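Local coordinates for protein probable 2-hydroxyhepta-2,4-diene-1,7-dioate isomerase (Thermus thermophilus, PDB 2DFU) that probably isomerises 2-hydroxyhepta-2,4-diene-1,7-dioate in a metal-dependent way, as a member of the fumarylacetoacetate hydrolase family, at residues 178-190 / 238-250. Numbering follows the deposited sequence.
Sequences LNPQDTWVRTYVN and PGDRLEVAVEGVG
A245 O is gripped twice: by the backbone N of R186 at 2.9 Å and by a water that also accepts from R186 NH1. The same NH1 gives a nearly straight, salt-bridging hydrogen bond of 2.8 Å to E247 OE2, taken on the anti lone pair of the carboxylate. The guanidinium and carboxylate planes lie only 7° apart, and the water sits at the edge of the guanidinium, in its plane. With CG of R186 anti to its carbonyl carbon (chi1 -60°) and the chain extended to NE, the long side chain can reach E247 beyond the strand end, while NH2 lies 3.6 Å above the W184 ring plane, offset toward the rim. NE forms a salt bridge with E196 on strand 192-198, so a multivalent arginine suits a place between two acids. Replacing R186 by an alanine would probably cost E247 and E196 this shared positive charge and remove the NH1 end of the water bridge to A245 O.

Antiparallel strands 184-189 and 241-246 are zipped by hydrogen-bonded pairs R186-A245 and Y188-E243. On the other face, V185, V189, L242, V244 and V246 present branched apolar groups that suit burial; T187 lies among them, its OG1 hydrogen-bonded to Q195.

Side chains finish both ends. T183 brings a hydroxyl that donates to E247 O at 2.6 Å. G248 has positive phi, and a CB there would clash with L178 CD1. At the far end, the N190 amide serves two partners at once: OD1 accepts from R241 N, and ND2 reaches D240 OD1 from above the carboxylate plane; D240 OD2 turns to R237 N. The chemistry thus divides this strand pair: a mostly aliphatic face packs, through V244 and V246, against strand 137-148, while the face of R186 adds charge and a bridging water where its residues are partly exposed.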
ATOM      1  N   LEU A 178     -18.502 -15.940 -10.671  1.00 37.15           N
ATOM      2  CA  LEU A 178     -17.780 -17.135 -10.258  1.00 38.54           C
ATOM      3  C   LEU A 178     -18.077 -17.551  -8.818  1.00 39.49           C
ATOM      4  O   LEU A 178     -18.465 -16.719  -7.998  1.00 41.45           O
ATOM      5  CB  LEU A 178     -16.282 -16.869 -10.386  1.00 38.48           C
ATOM      6  CG  LEU A 178     -15.311 -18.012 -10.099  1.00 40.26           C
ATOM      7  CD1 LEU A 178     -15.081 -18.792 -11.380  1.00 37.85           C
ATOM      8  CD2 LEU A 178     -13.986 -17.455  -9.581  1.00 40.19           C
ATOM      9  N   ASN A 179     -17.914 -18.840  -8.521  1.00 39.00           N
ATOM     10  CA  ASN A 179     -17.990 -19.348  -7.149  1.00 38.40           C
ATOM     11  C   ASN A 179     -16.594 -19.641  -6.652  1.00 35.84           C
ATOM     12  O   ASN A 179     -15.965 -20.625  -7.007  1.00 35.67           O
ATOM     13  CB  ASN A 179     -18.835 -20.629  -7.096  1.00 41.33           C
ATOM     14  CG  ASN A 179     -18.906 -21.170  -5.673  1.00 45.79           C
ATOM     15  OD1 ASN A 179     -18.281 -20.660  -4.744  1.00 44.17           O
ATOM     16  ND2 ASN A 179     -19.698 -22.245  -5.504  1.00 46.41           N
ATOM     17  N   PRO A 180     -16.103 -18.677  -5.851  1.00 34.07           N
ATOM     18  CA  PRO A 180     -14.700 -18.615  -5.451  1.00 33.15           C
ATOM     19  C   PRO A 180     -14.216 -19.889  -4.769  1.00 33.21           C
ATOM     20  O   PRO A 180     -13.043 -20.234  -4.771  1.00 33.95           O
ATOM     21  CB  PRO A 180     -14.550 -17.427  -4.520  1.00 33.36           C
ATOM     22  CG  PRO A 180     -15.949 -17.012  -4.071  1.00 34.01           C
ATOM     23  CD  PRO A 180     -16.836 -17.568  -5.274  1.00 33.29           C
ATOM     24  N   GLN A 181     -15.143 -20.595  -4.127  1.00 33.53           N
ATOM     25  CA  GLN A 181     -14.768 -21.802  -3.398  1.00 34.58           C
ATOM     26  C   GLN A 181     -14.958 -23.068  -4.221  1.00 34.66           C
ATOM     27  O   GLN A 181     -14.871 -24.173  -3.692  1.00 37.50           O
ATOM     28  CB  GLN A 181     -15.558 -21.907  -2.088  1.00 33.93           C
ATOM     29  CG  GLN A 181     -15.544 -20.626  -1.273  1.00 35.34           C
ATOM     30  CD  GLN A 181     -14.143 -20.055  -1.088  1.00 36.05           C
ATOM     31  OE1 GLN A 181     -13.965 -18.840  -1.040  1.00 34.56           O
ATOM     32  NE2 GLN A 181     -13.150 -20.930  -0.974  1.00 35.46           N
ATOM     33  N   ASP A 182     -15.210 -22.917  -5.514  1.00 36.59           N
ATOM     34  CA  ASP A 182     -15.382 -24.084  -6.370  1.00 39.06           C
ATOM     35  C   ASP A 182     -14.626 -23.958  -7.692  1.00 38.04           C
ATOM     36  O   ASP A 182     -15.224 -23.994  -8.766  1.00 39.46           O
ATOM     37  CB  ASP A 182     -16.871 -24.333  -6.640  1.00 42.04           C
ATOM     38  CG  ASP A 182     -17.130 -25.693  -7.286  1.00 47.25           C
ATOM     39  OD1 ASP A 182     -16.437 -26.672  -6.921  1.00 47.81           O
ATOM     40  OD2 ASP A 182     -18.029 -25.782  -8.152  1.00 50.67           O
ATOM     41  N   THR A 183     -13.309 -23.801  -7.610  1.00 37.81           N
ATOM     42  CA  THR A 183     -12.488 -23.692  -8.806  1.00 36.83           C
ATOM     43  C   THR A 183     -11.081 -24.221  -8.533  1.00 36.40           C
ATOM     44  O   THR A 183     -10.723 -24.496  -7.387  1.00 35.61           O
ATOM     45  CB  THR A 183     -12.415 -22.228  -9.313  1.00 38.76           C
ATOM     46  OG1 THR A 183     -11.845 -22.207 -10.630  1.00 41.64           O
ATOM     47  CG2 THR A 183     -11.561 -21.373  -8.387  1.00 37.83           C
ATOM     48  N   TRP A 184     -10.293 -24.381  -9.589  1.00 35.53           N
ATOM     49  CA  TRP A 184      -8.934 -24.885  -9.450  1.00 35.15           C
ATOM     50  C   TRP A 184      -7.877 -23.866  -9.855  1.00 34.30           C
ATOM     51  O   TRP A 184      -8.068 -23.076 -10.784  1.00 31.66           O
ATOM     52  CB  TRP A 184      -8.731 -26.148 -10.297  1.00 37.59           C
ATOM     53  CG  TRP A 184      -9.513 -27.327  -9.836  1.00 42.53           C
ATOM     54  CD1 TRP A 184     -10.840 -27.562 -10.040  1.00 44.58           C
ATOM     55  CD2 TRP A 184      -9.021 -28.432  -9.066  1.00 43.41           C
ATOM     56  NE1 TRP A 184     -11.209 -28.745  -9.442  1.00 44.47           N
ATOM     57  CE2 TRP A 184     -10.113 -29.300  -8.838  1.00 43.93           C
ATOM     58  CE3 TRP A 184      -7.765 -28.772  -8.547  1.00 42.40           C
ATOM     59  CZ2 TRP A 184      -9.988 -30.489  -8.109  1.00 44.24           C
ATOM     60  CZ3 TRP A 184      -7.641 -29.956  -7.822  1.00 44.35           C
ATOM     61  CH2 TRP A 184      -8.749 -30.798  -7.610  1.00 43.98           C
ATOM     62  N   VAL A 185      -6.758 -23.906  -9.148  1.00 33.98           N
ATOM     63  CA  VAL A 185      -5.631 -23.031  -9.417  1.00 35.15           C
ATOM     64  C   VAL A 185      -4.467 -23.941  -9.816  1.00 34.79           C
ATOM     65  O   VAL A 185      -4.034 -24.777  -9.029  1.00 35.12           O
ATOM     66  CB  VAL A 185      -5.230 -22.225  -8.154  1.00 35.08           C
ATOM     67  CG1 VAL A 185      -3.987 -21.419  -8.433  1.00 34.23           C
ATOM     68  CG2 VAL A 185      -6.374 -21.305  -7.729  1.00 36.14           C
ATOM     69  N   ARG A 186      -3.971 -23.780 -11.038  1.00 33.77           N
ATOM     70  CA  ARG A 186      -2.860 -24.590 -11.513  1.00 33.62           C
ATOM     71  C   ARG A 186      -1.718 -23.720 -12.040  1.00 33.30           C
ATOM     72  O   ARG A 186      -1.933 -22.799 -12.833  1.00 33.73           O
ATOM     73  CB  ARG A 186      -3.343 -25.546 -12.610  1.00 33.32           C
ATOM     74  CG  ARG A 186      -4.428 -26.520 -12.156  1.00 35.22           C
ATOM     75  CD  ARG A 186      -4.759 -27.525 -13.252  1.00 37.12           C
ATOM     76  NE  ARG A 186      -5.715 -28.540 -12.814  1.00 38.57           N
ATOM     77  CZ  ARG A 186      -7.036 -28.402 -12.856  1.00 40.27           C
ATOM     78  NH1 ARG A 186      -7.575 -27.284 -13.320  1.00 39.89           N
ATOM     79  NH2 ARG A 186      -7.823 -29.389 -12.442  1.00 40.04           N
ATOM     80  N   THR A 187      -0.504 -24.023 -11.592  1.00 33.86           N
ATOM     81  CA  THR A 187       0.683 -23.282 -11.999  1.00 33.74           C
ATOM     82  C   THR A 187       1.598 -24.163 -12.836  1.00 34.58           C
ATOM     83  O   THR A 187       1.884 -25.298 -12.463  1.00 35.12           O
ATOM     84  CB  THR A 187       1.488 -22.797 -10.774  1.00 33.67           C
ATOM     85  OG1 THR A 187       0.671 -21.945  -9.964  1.00 33.40           O
ATOM     86  CG2 THR A 187       2.722 -22.033 -11.219  1.00 33.55           C
ATOM     87  N   TYR A 188       2.055 -23.635 -13.966  1.00 35.28           N
ATOM     88  CA  TYR A 188       2.956 -24.363 -14.854  1.00 33.78           C
ATOM     89  C   TYR A 188       4.235 -23.555 -15.048  1.00 34.40           C
ATOM     90  O   TYR A 188       4.188 -22.344 -15.259  1.00 33.64           O
ATOM     91  CB  TYR A 188       2.308 -24.596 -16.224  1.00 32.94           C
ATOM     92  CG  TYR A 188       1.010 -25.376 -16.187  1.00 34.54           C
ATOM     93  CD1 TYR A 188      -0.201 -24.739 -15.920  1.00 34.01           C
ATOM     94  CD2 TYR A 188       0.996 -26.753 -16.406  1.00 34.06           C
ATOM     95  CE1 TYR A 188      -1.395 -25.451 -15.873  1.00 35.06           C
ATOM     96  CE2 TYR A 188      -0.191 -27.478 -16.358  1.00 35.02           C
ATOM     97  CZ  TYR A 188      -1.382 -26.820 -16.091  1.00 36.06           C
ATOM     98  OH  TYR A 188      -2.555 -27.529 -16.032  1.00 37.63           O
ATOM     99  N   VAL A 189       5.377 -24.224 -14.959  1.00 34.52           N
ATOM    100  CA  VAL A 189       6.653 -23.556 -15.165  1.00 35.06           C
ATOM    101  C   VAL A 189       7.390 -24.297 -16.280  1.00 35.62           C
ATOM    102  O   VAL A 189       7.664 -25.495 -16.175  1.00 35.63           O
ATOM    103  CB  VAL A 189       7.500 -23.541 -13.877  1.00 34.56           C
ATOM    104  CG1 VAL A 189       8.858 -22.929 -14.160  1.00 33.03           C
ATOM    105  CG2 VAL A 189       6.781 -22.736 -12.792  1.00 33.78           C
ATOM    106  N   ASN A 190       7.682 -23.578 -17.356  1.00 34.42           N
ATOM    107  CA  ASN A 190       8.356 -24.153 -18.508  1.00 36.87           C
ATOM    108  C   ASN A 190       7.603 -25.386 -19.023  1.00 37.06           C
ATOM    109  O   ASN A 190       8.194 -26.416 -19.344  1.00 36.62           O
ATOM    110  CB  ASN A 190       9.808 -24.486 -18.150  1.00 35.28           C
ATOM    111  CG  ASN A 190      10.589 -23.252 -17.707  1.00 37.77           C
ATOM    112  OD1 ASN A 190      10.413 -22.161 -18.262  1.00 35.77           O
ATOM    113  ND2 ASN A 190      11.458 -23.417 -16.711  1.00 35.02           N
ATOM    114  N   PRO A 238      16.161 -17.125 -14.042  1.00 34.89           N
ATOM    115  CA  PRO A 238      16.002 -16.167 -15.135  1.00 33.02           C
ATOM    116  C   PRO A 238      15.518 -16.912 -16.376  1.00 33.64           C
ATOM    117  O   PRO A 238      15.985 -18.012 -16.667  1.00 33.74           O
ATOM    118  CB  PRO A 238      17.413 -15.621 -15.306  1.00 33.88           C
ATOM    119  CG  PRO A 238      17.918 -15.592 -13.887  1.00 33.40           C
ATOM    120  CD  PRO A 238      17.441 -16.922 -13.337  1.00 34.23           C
ATOM    121  N   GLY A 239      14.563 -16.334 -17.091  1.00 34.10           N
ATOM    122  CA  GLY A 239      14.074 -16.993 -18.286  1.00 34.16           C
ATOM    123  C   GLY A 239      12.900 -17.932 -18.088  1.00 34.37           C
ATOM    124  O   GLY A 239      12.306 -18.379 -19.066  1.00 36.23           O
ATOM    125  N   ASP A 240      12.559 -18.250 -16.843  1.00 34.28           N
ATOM    126  CA  ASP A 240      11.426 -19.136 -16.604  1.00 33.99           C
ATOM    127  C   ASP A 240      10.125 -18.551 -17.145  1.00 35.07           C
ATOM    128  O   ASP A 240       9.846 -17.361 -16.973  1.00 33.41           O
ATOM    129  CB  ASP A 240      11.241 -19.417 -15.111  1.00 34.50           C
ATOM    130  CG  ASP A 240      12.174 -20.488 -14.590  1.00 36.51           C
ATOM    131  OD1 ASP A 240      12.770 -21.235 -15.403  1.00 35.61           O
ATOM    132  OD2 ASP A 240      12.299 -20.589 -13.352  1.00 36.28           O
ATOM    133  N   ARG A 241       9.339 -19.399 -17.803  1.00 33.90           N
ATOM    134  CA  ARG A 241       8.050 -18.996 -18.348  1.00 35.73           C
ATOM    135  C   ARG A 241       6.964 -19.589 -17.466  1.00 36.15           C
ATOM    136  O   ARG A 241       6.916 -20.802 -17.262  1.00 37.50           O
ATOM    137  CB  ARG A 241       7.893 -19.500 -19.781  1.00 35.83           C
ATOM    138  CG  ARG A 241       8.798 -18.787 -20.771  1.00 38.31           C
ATOM    139  CD  ARG A 241       8.540 -19.273 -22.183  1.00 39.49           C
ATOM    140  NE  ARG A 241       9.169 -18.398 -23.162  1.00 42.22           N
ATOM    141  CZ  ARG A 241       9.033 -18.530 -24.475  1.00 45.08           C
ATOM    142  NH1 ARG A 241       8.283 -19.507 -24.974  1.00 43.71           N
ATOM    143  NH2 ARG A 241       9.642 -17.677 -25.288  1.00 45.57           N
ATOM    144  N   LEU A 242       6.097 -18.733 -16.937  1.00 35.68           N
ATOM    145  CA  LEU A 242       5.078 -19.078 -15.957  1.00 36.29           C
ATOM    146  C   LEU A 242       3.650 -18.898 -16.486  1.00 34.84           C
ATOM    147  O   LEU A 242       3.296 -17.939 -17.162  1.00 33.10           O
ATOM    148  CB  LEU A 242       5.254 -18.223 -14.711  1.00 39.98           C
ATOM    149  CG  LEU A 242       6.420 -18.661 -13.840  1.00 42.55           C
ATOM    150  CD1 LEU A 242       7.731 -18.017 -14.281  1.00 46.65           C
ATOM    151  CD2 LEU A 242       6.237 -18.257 -12.382  1.00 45.19           C
ATOM    152  N   GLU A 243       2.847 -19.890 -16.138  1.00 35.66           N
ATOM    153  CA  GLU A 243       1.449 -19.876 -16.518  1.00 37.48           C
ATOM    154  C   GLU A 243       0.593 -20.288 -15.322  1.00 37.06           C
ATOM    155  O   GLU A 243       0.749 -21.359 -14.769  1.00 38.52           O
ATOM    156  CB  GLU A 243       1.325 -20.936 -17.614  1.00 41.45           C
ATOM    157  CG  GLU A 243      -0.004 -20.944 -18.357  1.00 49.30           C
ATOM    158  CD  GLU A 243       0.090 -21.981 -19.465  1.00 53.36           C
ATOM    159  OE1 GLU A 243      -0.926 -22.570 -19.809  1.00 56.08           O
ATOM    160  OE2 GLU A 243       1.198 -22.231 -19.944  1.00 57.00           O
ATOM    161  N   VAL A 244      -0.305 -19.382 -14.895  1.00 34.27           N
ATOM    162  CA  VAL A 244      -1.235 -19.792 -13.851  1.00 31.76           C
ATOM    163  C   VAL A 244      -2.667 -19.837 -14.366  1.00 31.09           C
ATOM    164  O   VAL A 244      -3.237 -18.828 -14.761  1.00 30.00           O
ATOM    165  CB  VAL A 244      -1.144 -18.818 -12.673  1.00 30.98           C
ATOM    166  CG1 VAL A 244      -2.051 -19.293 -11.535  1.00 29.31           C
ATOM    167  CG2 VAL A 244       0.281 -18.740 -12.172  1.00 32.26           C
ATOM    168  N   ALA A 245      -3.264 -21.018 -14.429  1.00 30.90           N
ATOM    169  CA  ALA A 245      -4.606 -21.148 -14.961  1.00 30.27           C
ATOM    170  C   ALA A 245      -5.617 -21.356 -13.842  1.00 30.86           C
ATOM    171  O   ALA A 245      -5.434 -22.208 -12.974  1.00 29.25           O
ATOM    172  CB  ALA A 245      -4.662 -22.304 -15.944  1.00 30.00           C
ATOM    173  N   VAL A 246      -6.672 -20.549 -13.864  1.00 30.63           N
ATOM    174  CA  VAL A 246      -7.733 -20.633 -12.873  1.00 29.48           C
ATOM    175  C   VAL A 246      -9.008 -20.880 -13.657  1.00 30.32           C
ATOM    176  O   VAL A 246      -9.394 -20.071 -14.503  1.00 29.56           O
ATOM    177  CB  VAL A 246      -7.861 -19.321 -12.069  1.00 30.64           C
ATOM    178  CG1 VAL A 246      -9.072 -19.389 -11.142  1.00 30.43           C
ATOM    179  CG2 VAL A 246      -6.601 -19.093 -11.252  1.00 29.35           C
ATOM    180  N   GLU A 247      -9.646 -22.015 -13.394  1.00 32.07           N
ATOM    181  CA  GLU A 247     -10.865 -22.374 -14.097  1.00 34.63           C
ATOM    182  C   GLU A 247     -11.944 -21.317 -13.942  1.00 33.68           C
ATOM    183  O   GLU A 247     -12.185 -20.810 -12.848  1.00 34.05           O
ATOM    184  CB  GLU A 247     -11.377 -23.735 -13.611  1.00 38.07           C
ATOM    185  CG  GLU A 247     -10.672 -24.921 -14.267  1.00 45.78           C
ATOM    186  CD  GLU A 247     -11.159 -26.265 -13.743  1.00 50.61           C
ATOM    187  OE1 GLU A 247     -12.385 -26.423 -13.543  1.00 54.86           O
ATOM    188  OE2 GLU A 247     -10.320 -27.169 -13.537  1.00 52.23           O
ATOM    189  N   GLY A 248     -12.580 -20.981 -15.059  1.00 31.94           N
ATOM    190  CA  GLY A 248     -13.637 -19.993 -15.052  1.00 30.55           C
ATOM    191  C   GLY A 248     -13.144 -18.562 -15.028  1.00 31.11           C
ATOM    192  O   GLY A 248     -13.936 -17.633 -15.185  1.00 31.59           O
ATOM    193  N   VAL A 249     -11.847 -18.365 -14.819  1.00 29.61           N
ATOM    194  CA  VAL A 249     -11.314 -17.009 -14.792  1.00 30.67           C
ATOM    195  C   VAL A 249     -10.442 -16.730 -16.003  1.00 29.89           C
ATOM    196  O   VAL A 249     -10.777 -15.896 -16.844  1.00 32.58           O
ATOM    197  CB  VAL A 249     -10.500 -16.746 -13.511  1.00 29.97           C
ATOM    198  CG1 VAL A 249      -9.959 -15.323 -13.521  1.00 29.80           C
ATOM    199  CG2 VAL A 249     -11.386 -16.959 -12.290  1.00 30.75           C
ATOM    200  N   GLY A 250      -9.321 -17.429 -16.093  1.00 30.06           N
ATOM    201  CA  GLY A 250      -8.435 -17.226 -17.223  1.00 28.94           C
ATOM    202  C   GLY A 250      -7.040 -17.713 -16.915  1.00 27.99           C
ATOM    203  O   GLY A 250      -6.802 -18.348 -15.888  1.00 26.72           O
TER
HETATM  204  O   HOH W   1      -7.031 -24.559 -13.837  1.00 38.30           O